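Local coordinates for amidase, hydantoinase/carbamoylase family (Burkholderia ambifaria, PDB 5TP4), which probably hydrolyses N-carbamoyl-L-amino acids to the free amino acids, as a zinc-dependent amidase of the peptidase M20 family, at residues T211-Q219 / T336-A347; D225-A233 / K244-M253. All blocks are in the same frame, centred on the assembly; numbering follows the deposited sequence.

Contact 1 (T211-Q219 / T336-A347). With EDO (1,2-ethanediol), chain T.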
loop_
_atom_site.group_PDB
_atom_site.type_symbol
_atom_site.label_atom_id
_atom_site.label_comp_id
_atom_site.label_asym_id
_atom_site.label_seq_id
_atom_site.Cartn_x
_atom_site.Cartn_y
_atom_site.Cartn_z
ATOM N N THR B 211 -36.677 12.239 -0.351
ATOM C CA THR B 211 -36.576 13.155 0.779
ATOM C C THR B 211 -36.355 12.428 2.100
ATOM O O THR B 211 -35.560 12.883 2.931
ATOM C CB THR B 211 -37.828 14.018 0.859
ATOM O OG1 THR B 211 -37.929 14.771 -0.354
ATOM C CG2 THR B 211 -37.739 14.994 2.043
ATOM N N ILE B 212 -37.039 11.310 2.315
ATOM C CA ILE B 212 -37.072 10.628 3.613
ATOM C C ILE B 212 -36.492 9.224 3.480
ATOM O O ILE B 212 -37.043 8.384 2.762
ATOM C CB ILE B 212 -38.495 10.547 4.182
ATOM C CG1 ILE B 212 -39.120 11.957 4.281
ATOM C CG2 ILE B 212 -38.469 9.818 5.588
ATOM C CD1 ILE B 212 -38.352 12.913 5.259
ATOM N N GLY B 213 -35.398 8.961 4.200
ATOM C CA GLY B 213 -34.930 7.596 4.327
ATOM C C GLY B 213 -35.570 6.967 5.550
ATOM O O GLY B 213 -35.376 7.444 6.671
ATOM N N ILE B 214 -36.375 5.932 5.339
ATOM C CA ILE B 214 -37.006 5.160 6.421
ATOM C C ILE B 214 -35.968 4.129 6.852
ATOM O O ILE B 214 -35.798 3.100 6.203
ATOM C CB ILE B 214 -38.305 4.500 5.958
ATOM C CG1 ILE B 214 -39.322 5.541 5.501
ATOM C CG2 ILE B 214 -38.925 3.663 7.106
ATOM C CD1 ILE B 214 -40.353 4.980 4.523
ATOM N N VAL B 215 -35.244 4.396 7.942
ATOM C CA VAL B 215 -34.049 3.597 8.223
ATOM C C VAL B 215 -34.464 2.288 8.874
ATOM O O VAL B 215 -35.214 2.281 9.856
ATOM C CB VAL B 215 -33.051 4.373 9.105
ATOM C CG1 VAL B 215 -31.774 3.603 9.178
ATOM C CG2 VAL B 215 -32.764 5.761 8.528
ATOM N N THR B 216 -33.947 1.174 8.356
ATOM C CA THR B 216 -34.410 -0.123 8.830
ATOM C C THR B 216 -33.541 -0.720 9.932
ATOM O O THR B 216 -34.023 -1.588 10.673
ATOM C CB THR B 216 -34.524 -1.106 7.651
ATOM O OG1 THR B 216 -33.258 -1.285 7.027
ATOM C CG2 THR B 216 -35.456 -0.543 6.615
ATOM N N GLY B 217 -32.311 -0.266 10.074
ATOM C CA GLY B 217 -31.376 -0.870 11.001
ATOM C C GLY B 217 -29.963 -0.641 10.509
ATOM O O GLY B 217 -29.733 0.098 9.558
ATOM N N GLY B 218 -29.027 -1.301 11.182
ATOM C CA GLY B 218 -27.626 -1.257 10.805
ATOM C C GLY B 218 -27.195 -2.610 10.268
ATOM O O GLY B 218 -27.881 -3.618 10.474
ATOM N N GLN B 219 -26.067 -2.623 9.560
ATOM C CA GLN B 219 -25.556 -3.792 8.859
ATOM C C GLN B 219 -24.838 -4.747 9.801
ATOM O O GLN B 219 -24.320 -4.352 10.844
ATOM C CB GLN B 219 -24.549 -3.356 7.796
ATOM C CG GLN B 219 -25.166 -2.567 6.672
ATOM C CD GLN B 219 -24.170 -1.640 6.034
ATOM O OE1 GLN B 219 -23.344 -1.029 6.714
ATOM N NE2 GLN B 219 -24.254 -1.521 4.711
ATOM N N THR B 336 -28.187 -4.909 13.274
ATOM C CA THR B 336 -28.934 -4.222 14.329
ATOM C C THR B 336 -30.261 -3.745 13.769
ATOM O O THR B 336 -30.403 -2.592 13.360
ATOM C CB THR B 336 -28.126 -3.047 14.895
ATOM O OG1 THR B 336 -26.780 -3.487 15.146
ATOM C CG2 THR B 336 -28.754 -2.569 16.208
ATOM N N PRO B 337 -31.273 -4.606 13.748
ATOM C CA PRO B 337 -32.588 -4.165 13.265
ATOM C C PRO B 337 -33.228 -3.146 14.199
ATOM O O PRO B 337 -33.109 -3.230 15.426
ATOM C CB PRO B 337 -33.403 -5.462 13.214
ATOM C CG PRO B 337 -32.677 -6.398 14.108
ATOM C CD PRO B 337 -31.236 -6.053 14.012
ATOM N N PHE B 338 -33.906 -2.178 13.595
ATOM C CA PHE B 338 -34.695 -1.215 14.350
ATOM C C PHE B 338 -36.096 -1.770 14.609
ATOM O O PHE B 338 -36.492 -2.811 14.088
ATOM C CB PHE B 338 -34.739 0.124 13.602
ATOM C CG PHE B 338 -33.432 0.853 13.583
ATOM C CD1 PHE B 338 -32.425 0.519 14.486
ATOM C CD2 PHE B 338 -33.212 1.873 12.671
ATOM C CE1 PHE B 338 -31.201 1.187 14.465
ATOM C CE2 PHE B 338 -32.004 2.573 12.647
ATOM C CZ PHE B 338 -30.986 2.229 13.545
ATOM N N ASP B 339 -36.843 -1.083 15.468
ATOM C CA ASP B 339 -38.127 -1.602 15.917
ATOM C C ASP B 339 -39.167 -1.410 14.827
ATOM O O ASP B 339 -39.382 -0.282 14.381
ATOM C CB ASP B 339 -38.555 -0.865 17.180
ATOM C CG ASP B 339 -39.927 -1.267 17.633
ATOM O OD1 ASP B 339 -40.040 -2.393 18.185
ATOM O OD2 ASP B 339 -40.869 -0.472 17.431
ATOM N N ARG B 340 -39.828 -2.508 14.419
ATOM C CA ARG B 340 -40.779 -2.426 13.317
ATOM C C ARG B 340 -41.839 -1.358 13.565
ATOM O O ARG B 340 -42.173 -0.586 12.660
ATOM C CB ARG B 340 -41.438 -3.785 13.070
ATOM C CG ARG B 340 -42.333 -3.762 11.820
ATOM C CD ARG B 340 -43.057 -5.090 11.493
ATOM N NE ARG B 340 -43.921 -5.582 12.574
ATOM C CZ ARG B 340 -44.982 -4.946 13.068
ATOM N NH1 ARG B 340 -45.352 -3.753 12.615
ATOM N NH2 ARG B 340 -45.672 -5.508 14.045
ATOM N N GLY B 341 -42.359 -1.279 14.788
ATOM C CA GLY B 341 -43.407 -0.308 15.077
ATOM C C GLY B 341 -42.946 1.134 14.997
ATOM O O GLY B 341 -43.671 1.992 14.477
ATOM N N CYS B 342 -41.760 1.442 15.547
ATOM C CA CYS B 342 -41.244 2.812 15.443
ATOM C C CYS B 342 -40.886 3.154 14.000
ATOM O O CYS B 342 -41.098 4.293 13.554
ATOM C CB CYS B 342 -40.027 3.014 16.357
ATOM S SG CYS B 342 -40.494 2.981 18.118
ATOM N N VAL B 343 -40.351 2.180 13.249
ATOM C CA VAL B 343 -40.038 2.421 11.841
ATOM C C VAL B 343 -41.312 2.714 11.070
ATOM O O VAL B 343 -41.350 3.612 10.211
ATOM C CB VAL B 343 -39.269 1.227 11.242
ATOM C CG1 VAL B 343 -39.013 1.444 9.758
ATOM C CG2 VAL B 343 -37.930 1.069 11.952
ATOM N N GLU B 344 -42.395 1.998 11.406
ATOM C CA GLU B 344 -43.673 2.213 10.730
ATOM C C GLU B 344 -44.217 3.612 10.998
ATOM O O GLU B 344 -44.891 4.186 10.143
ATOM C CB GLU B 344 -44.677 1.137 11.160
ATOM C CG GLU B 344 -46.083 1.307 10.604
ATOM C CD GLU B 344 -47.039 0.233 11.127
ATOM O OE1 GLU B 344 -46.655 -0.943 11.039
ATOM O OE2 GLU B 344 -48.132 0.558 11.655
ATOM N N LEU B 345 -43.936 4.185 12.181
ATOM C CA LEU B 345 -44.395 5.554 12.425
ATOM C C LEU B 345 -43.677 6.535 11.506
ATOM O O LEU B 345 -44.268 7.516 11.033
ATOM C CB LEU B 345 -44.149 5.951 13.882
ATOM C CG LEU B 345 -44.947 5.143 14.916
ATOM C CD1 LEU B 345 -44.595 5.600 16.328
ATOM C CD2 LEU B 345 -46.466 5.269 14.684
ATOM N N VAL B 346 -42.373 6.315 11.293
ATOM C CA VAL B 346 -41.610 7.151 10.372
ATOM C C VAL B 346 -42.209 7.076 8.978
ATOM O O VAL B 346 -42.427 8.104 8.315
ATOM C CB VAL B 346 -40.130 6.728 10.379
ATOM C CG1 VAL B 346 -39.337 7.479 9.294
ATOM C CG2 VAL B 346 -39.523 7.021 11.738
ATOM N N ALA B 347 -42.472 5.855 8.511
ATOM C CA ALA B 347 -43.054 5.659 7.191
ATOM C C ALA B 347 -44.405 6.352 7.088
ATOM O O ALA B 347 -44.691 7.038 6.105
ATOM C CB ALA B 347 -43.187 4.157 6.899
HETATM C C1 EDO T . -24.465 -1.980 13.092
HETATM O O1 EDO T . -25.549 -2.891 12.835
HETATM C C2 EDO T . -23.171 -2.767 13.278
HETATM O O2 EDO T . -23.264 -3.614 14.436
#

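Contact 2 (D225-A233 / K244-M253)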
loop_
_atom_site.group_PDB
_atom_site.type_symbol
_atom_site.label_atom_id
_atom_site.label_comp_id
_atom_site.label_asym_id
_atom_site.label_seq_id
_atom_site.Cartn_x
_atom_site.Cartn_y
_atom_site.Cartn_z
ATOM N N ASP B 225 -8.277 -9.341 7.765
ATOM C CA ASP B 225 -6.906 -9.105 7.341
ATOM C C ASP B 225 -6.510 -10.255 6.440
ATOM O O ASP B 225 -6.656 -11.422 6.828
ATOM C CB ASP B 225 -5.938 -9.059 8.526
ATOM C CG ASP B 225 -6.193 -7.904 9.445
ATOM O OD1 ASP B 225 -6.566 -6.825 8.966
ATOM O OD2 ASP B 225 -6.000 -8.079 10.660
ATOM N N VAL B 226 -5.975 -9.935 5.267
ATOM C CA VAL B 226 -5.525 -10.942 4.323
ATOM C C VAL B 226 -4.030 -10.755 4.103
ATOM O O VAL B 226 -3.564 -9.628 3.893
ATOM C CB VAL B 226 -6.280 -10.853 2.985
ATOM C CG1 VAL B 226 -5.844 -11.981 2.090
ATOM C CG2 VAL B 226 -7.792 -10.904 3.204
ATOM N N ARG B 227 -3.293 -11.862 4.108
ATOM C CA ARG B 227 -1.878 -11.825 3.784
ATOM C C ARG B 227 -1.578 -12.905 2.755
ATOM O O ARG B 227 -1.902 -14.078 2.962
ATOM C CB ARG B 227 -1.029 -12.001 5.036
ATOM C CG ARG B 227 0.450 -11.815 4.779
ATOM C CD ARG B 227 1.139 -11.611 6.116
ATOM N NE ARG B 227 2.540 -11.213 5.972
ATOM C CZ ARG B 227 3.351 -11.031 7.008
ATOM N NH1 ARG B 227 2.888 -11.222 8.241
ATOM N NH2 ARG B 227 4.614 -10.664 6.816
ATOM N N VAL B 228 -0.956 -12.512 1.649
ATOM C CA VAL B 228 -0.606 -13.437 0.577
ATOM C C VAL B 228 0.912 -13.534 0.520
ATOM O O VAL B 228 1.601 -12.508 0.485
ATOM C CB VAL B 228 -1.173 -12.969 -0.776
ATOM C CG1 VAL B 228 -0.916 -14.014 -1.843
ATOM C CG2 VAL B 228 -2.674 -12.687 -0.644
ATOM N N THR B 229 1.430 -14.754 0.523
ATOM C CA THR B 229 2.868 -14.987 0.553
ATOM C C THR B 229 3.298 -15.672 -0.731
ATOM O O THR B 229 2.727 -16.695 -1.121
ATOM C CB THR B 229 3.263 -15.843 1.763
ATOM O OG1 THR B 229 2.777 -15.222 2.953
ATOM C CG2 THR B 229 4.760 -15.952 1.855
ATOM N N GLY B 230 4.316 -15.117 -1.381
ATOM C CA GLY B 230 4.898 -15.747 -2.550
ATOM C C GLY B 230 6.404 -15.776 -2.401
ATOM O O GLY B 230 6.937 -16.012 -1.325
ATOM N N VAL B 231 7.094 -15.539 -3.510
ATOM C CA VAL B 231 8.550 -15.592 -3.537
ATOM C C VAL B 231 9.032 -14.280 -4.140
ATOM O O VAL B 231 8.694 -13.966 -5.289
ATOM C CB VAL B 231 9.065 -16.798 -4.329
ATOM C CG1 VAL B 231 10.588 -16.707 -4.527
ATOM C CG2 VAL B 231 8.673 -18.100 -3.598
ATOM N N ALA B 232 9.903 -13.551 -3.427
ATOM C CA ALA B 232 10.287 -12.190 -3.847
ATOM C C ALA B 232 11.596 -12.196 -4.649
ATOM O O ALA B 232 12.664 -11.808 -4.178
ATOM C CB ALA B 232 10.373 -11.259 -2.640
ATOM N N ALA B 233 11.471 -12.559 -5.915
ATOM C CA ALA B 233 12.562 -12.849 -6.826
ATOM C C ALA B 233 12.763 -11.656 -7.753
ATOM O O ALA B 233 11.913 -10.769 -7.849
ATOM C CB ALA B 233 12.256 -14.133 -7.610
ATOM N N LYS B 244 6.092 -16.860 -8.379
ATOM C CA LYS B 244 5.022 -17.041 -7.396
ATOM C C LYS B 244 4.705 -15.627 -6.889
ATOM O O LYS B 244 5.145 -15.197 -5.824
ATOM C CB LYS B 244 5.446 -17.991 -6.310
ATOM C CG LYS B 244 5.651 -19.425 -6.864
ATOM C CD LYS B 244 6.350 -20.303 -5.857
ATOM C CE LYS B 244 6.800 -21.620 -6.476
ATOM N NZ LYS B 244 7.450 -22.499 -5.448
ATOM N N ASP B 245 3.950 -14.893 -7.707
ATOM C CA ASP B 245 3.772 -13.457 -7.560
ATOM C C ASP B 245 2.580 -13.195 -6.650
ATOM O O ASP B 245 1.432 -13.384 -7.062
ATOM C CB ASP B 245 3.566 -12.833 -8.941
ATOM C CG ASP B 245 3.538 -11.318 -8.907
ATOM O OD1 ASP B 245 2.909 -10.749 -8.000
ATOM O OD2 ASP B 245 4.102 -10.683 -9.823
ATOM N N ALA B 246 2.854 -12.752 -5.417
ATOM C CA ALA B 246 1.792 -12.506 -4.455
ATOM C C ALA B 246 0.914 -11.323 -4.842
ATOM O O ALA B 246 -0.214 -11.223 -4.334
ATOM C CB ALA B 246 2.376 -12.283 -3.055
ATOM N N TYR B 247 1.399 -10.410 -5.698
ATOM C CA TYR B 247 0.550 -9.270 -6.020
ATOM C C TYR B 247 -0.428 -9.605 -7.131
ATOM O O TYR B 247 -1.602 -9.227 -7.043
ATOM C CB TYR B 247 1.378 -8.034 -6.382
ATOM C CG TYR B 247 0.449 -6.863 -6.621
ATOM C CD1 TYR B 247 -0.163 -6.202 -5.547
ATOM C CD2 TYR B 247 0.127 -6.470 -7.911
ATOM C CE1 TYR B 247 -1.043 -5.141 -5.767
ATOM C CE2 TYR B 247 -0.754 -5.401 -8.142
ATOM C CZ TYR B 247 -1.331 -4.763 -7.075
ATOM O OH TYR B 247 -2.191 -3.715 -7.303
ATOM N N PHE B 248 0.007 -10.334 -8.165
ATOM C CA PHE B 248 -0.968 -10.779 -9.161
ATOM C C PHE B 248 -1.991 -11.692 -8.511
ATOM O O PHE B 248 -3.168 -11.666 -8.886
ATOM C CB PHE B 248 -0.311 -11.527 -10.337
ATOM C CG PHE B 248 0.295 -10.638 -11.407
ATOM C CD1 PHE B 248 -0.196 -9.366 -11.668
ATOM C CD2 PHE B 248 1.363 -11.115 -12.173
ATOM C CE1 PHE B 248 0.387 -8.568 -12.684
ATOM C CE2 PHE B 248 1.950 -10.322 -13.169
ATOM C CZ PHE B 248 1.455 -9.054 -13.414
ATOM N N ALA B 249 -1.559 -12.498 -7.535
ATOM C CA ALA B 249 -2.499 -13.356 -6.810
ATOM C C ALA B 249 -3.510 -12.521 -6.034
ATOM O O ALA B 249 -4.719 -12.795 -6.064
ATOM C CB ALA B 249 -1.744 -14.294 -5.866
ATOM N N SER B 250 -3.029 -11.488 -5.342
ATOM C CA SER B 250 -3.916 -10.626 -4.573
ATOM C C SER B 250 -4.899 -9.918 -5.468
ATOM O O SER B 250 -6.035 -9.636 -5.065
ATOM C CB SER B 250 -3.108 -9.589 -3.789
ATOM O OG SER B 250 -2.351 -10.206 -2.755
ATOM N N ALA B 251 -4.445 -9.518 -6.659
ATOM C CA ALA B 251 -5.336 -8.861 -7.596
ATOM C C ALA B 251 -6.445 -9.798 -8.045
ATOM O O ALA B 251 -7.611 -9.394 -8.112
ATOM C CB ALA B 251 -4.533 -8.341 -8.797
ATOM N N GLN B 252 -6.115 -11.066 -8.324
ATOM C CA GLN B 252 -7.181 -11.989 -8.705
ATOM C C GLN B 252 -8.138 -12.217 -7.549
ATOM O O GLN B 252 -9.356 -12.348 -7.755
ATOM C CB GLN B 252 -6.625 -13.322 -9.194
ATOM C CG GLN B 252 -7.764 -14.171 -9.725
ATOM C CD GLN B 252 -7.308 -15.448 -10.328
ATOM O OE1 GLN B 252 -6.132 -15.785 -10.268
ATOM N NE2 GLN B 252 -8.242 -16.190 -10.918
ATOM N N MET B 253 -7.613 -12.282 -6.326
ATOM C CA MET B 253 -8.517 -12.460 -5.192
ATOM C C MET B 253 -9.463 -11.273 -5.064
ATOM O O MET B 253 -10.629 -11.438 -4.687
ATOM C CB MET B 253 -7.727 -12.645 -3.905
ATOM C CG MET B 253 -6.900 -13.909 -3.876
ATOM S SD MET B 253 -5.834 -13.947 -2.402
ATOM C CE MET B 253 -4.739 -15.300 -2.814
HETATM O O HOH W 1 8.406 -15.376 -7.694
#

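Contact 1 (T211-Q219 / T336-A347)
The ring of Phe338 lies flat against the backbone of Gly217, whose CA sits over the ring centre, 3.6 Å from the centroid and 8° off the normal, a CH-pi contact made at a position without a side chain. One edge of the ring faces Val215 O, and a chi1 of -171° brings Val215 CG1 to 3.6 Å from Phe338 CE2. Beside the ring the two segments pair briefly as antiparallel strands, at Gly217-Pro337 and Gly218-Thr336, and just beyond them Phe338 N donates to Thr216 O at 3.0 Å. Farther along, helix 340-347 runs nearly antiparallel to strand 212-218, and Ile214 is the bump against it: CG2 presses on Val343 CG1 at a tight 3.5 Å, while CD1 reaches Ala347 CB, one turn later, at 3.8 Å, so the isoleucine's two ends rest on successive turns. Asp339 caps the helix start, OD2 accepting from Cys342 N. Ethanediol, probably from the crystallisation liquor, has O1 2.7 Å from Thr336 OG1. The pairing joins strands 212-229 and 324-337, which run between the zinc-binding domain and the smaller domain, with helix 340-353 packed on the sheet of the former. There strands 357-362 and 377-382 both bond to strand 212-229, and helix 367-372 packs on Phe338 through Ile369 and Ala372.

Contact 2 (D225-A233 / K244-M253)
Val228 is the knob of this contact, its two methyls spread over the first two turns of helix 246-253. With CG1 anti to the backbone N (chi1 -174°), that methyl turns to Ala246 CB at 3.9 Å and Ala249 CB at 4.1 Å. The other branch, CG2, lies 3.3 Å from Ser250 OG and meets the end of Met253 tip to tip, 3.8 Å from SD. The small side chains of Ala246 and Ala249 let the helix lie close, its axis 8.0 Å from that of strand 225-229. Past the strand end, Gly230 CA passes 3.3 Å from Lys244 O, and Val231 N gives that oxygen a hydrogen bond of 3.0 Å in the carbonyl plane. A water bridges Val231 O and Lys244 N, adding a second link between the same two residues. Strand, connecting loop and helix form part of an alpha+beta domain consistent with the lid (dimerisation) domain of M20 enzymes, in which helices cover one face of an antiparallel sheet. The helix start is fixed by Asp245 at the N-cap, whose OD1 accepts from both Tyr247 N and Phe248 N. One turn on, Ser250 OG donates to Ala246 O, which also takes Ser250 N, so the hydroxyl beside Val228 is held against its own helix. Val289 of strand 288-297 touches Ala246 and Ser250, and Val323 packs on Val228 and Ala249. Elsewhere on the helix, Ala251 and Gln252 pack on Ala254 and Leu255 of the second subunit.

In the fold
Strand 212-229 carries both contacts, contact 1 near its start and contact 2 at its far end, with centres 42 Å apart and nearest atoms about 17 Å apart. Strand 324-337 neighbours strand 212-229 in the sheet they share. Along the chain, contact 2 is nested within the loop that contact 1 closes: the residues between the two halves of contact 1 contain the outlying domain, so contact 1 lies where the chain leaves and re-enters the zinc-binding domain. The Val215 side chain is about 7 Å from that of the zinc ligand His198, and the Phe338 side chain about 12 Å from a bound zinc ion. Contact 2 lies away from the metal site, beside the second subunit.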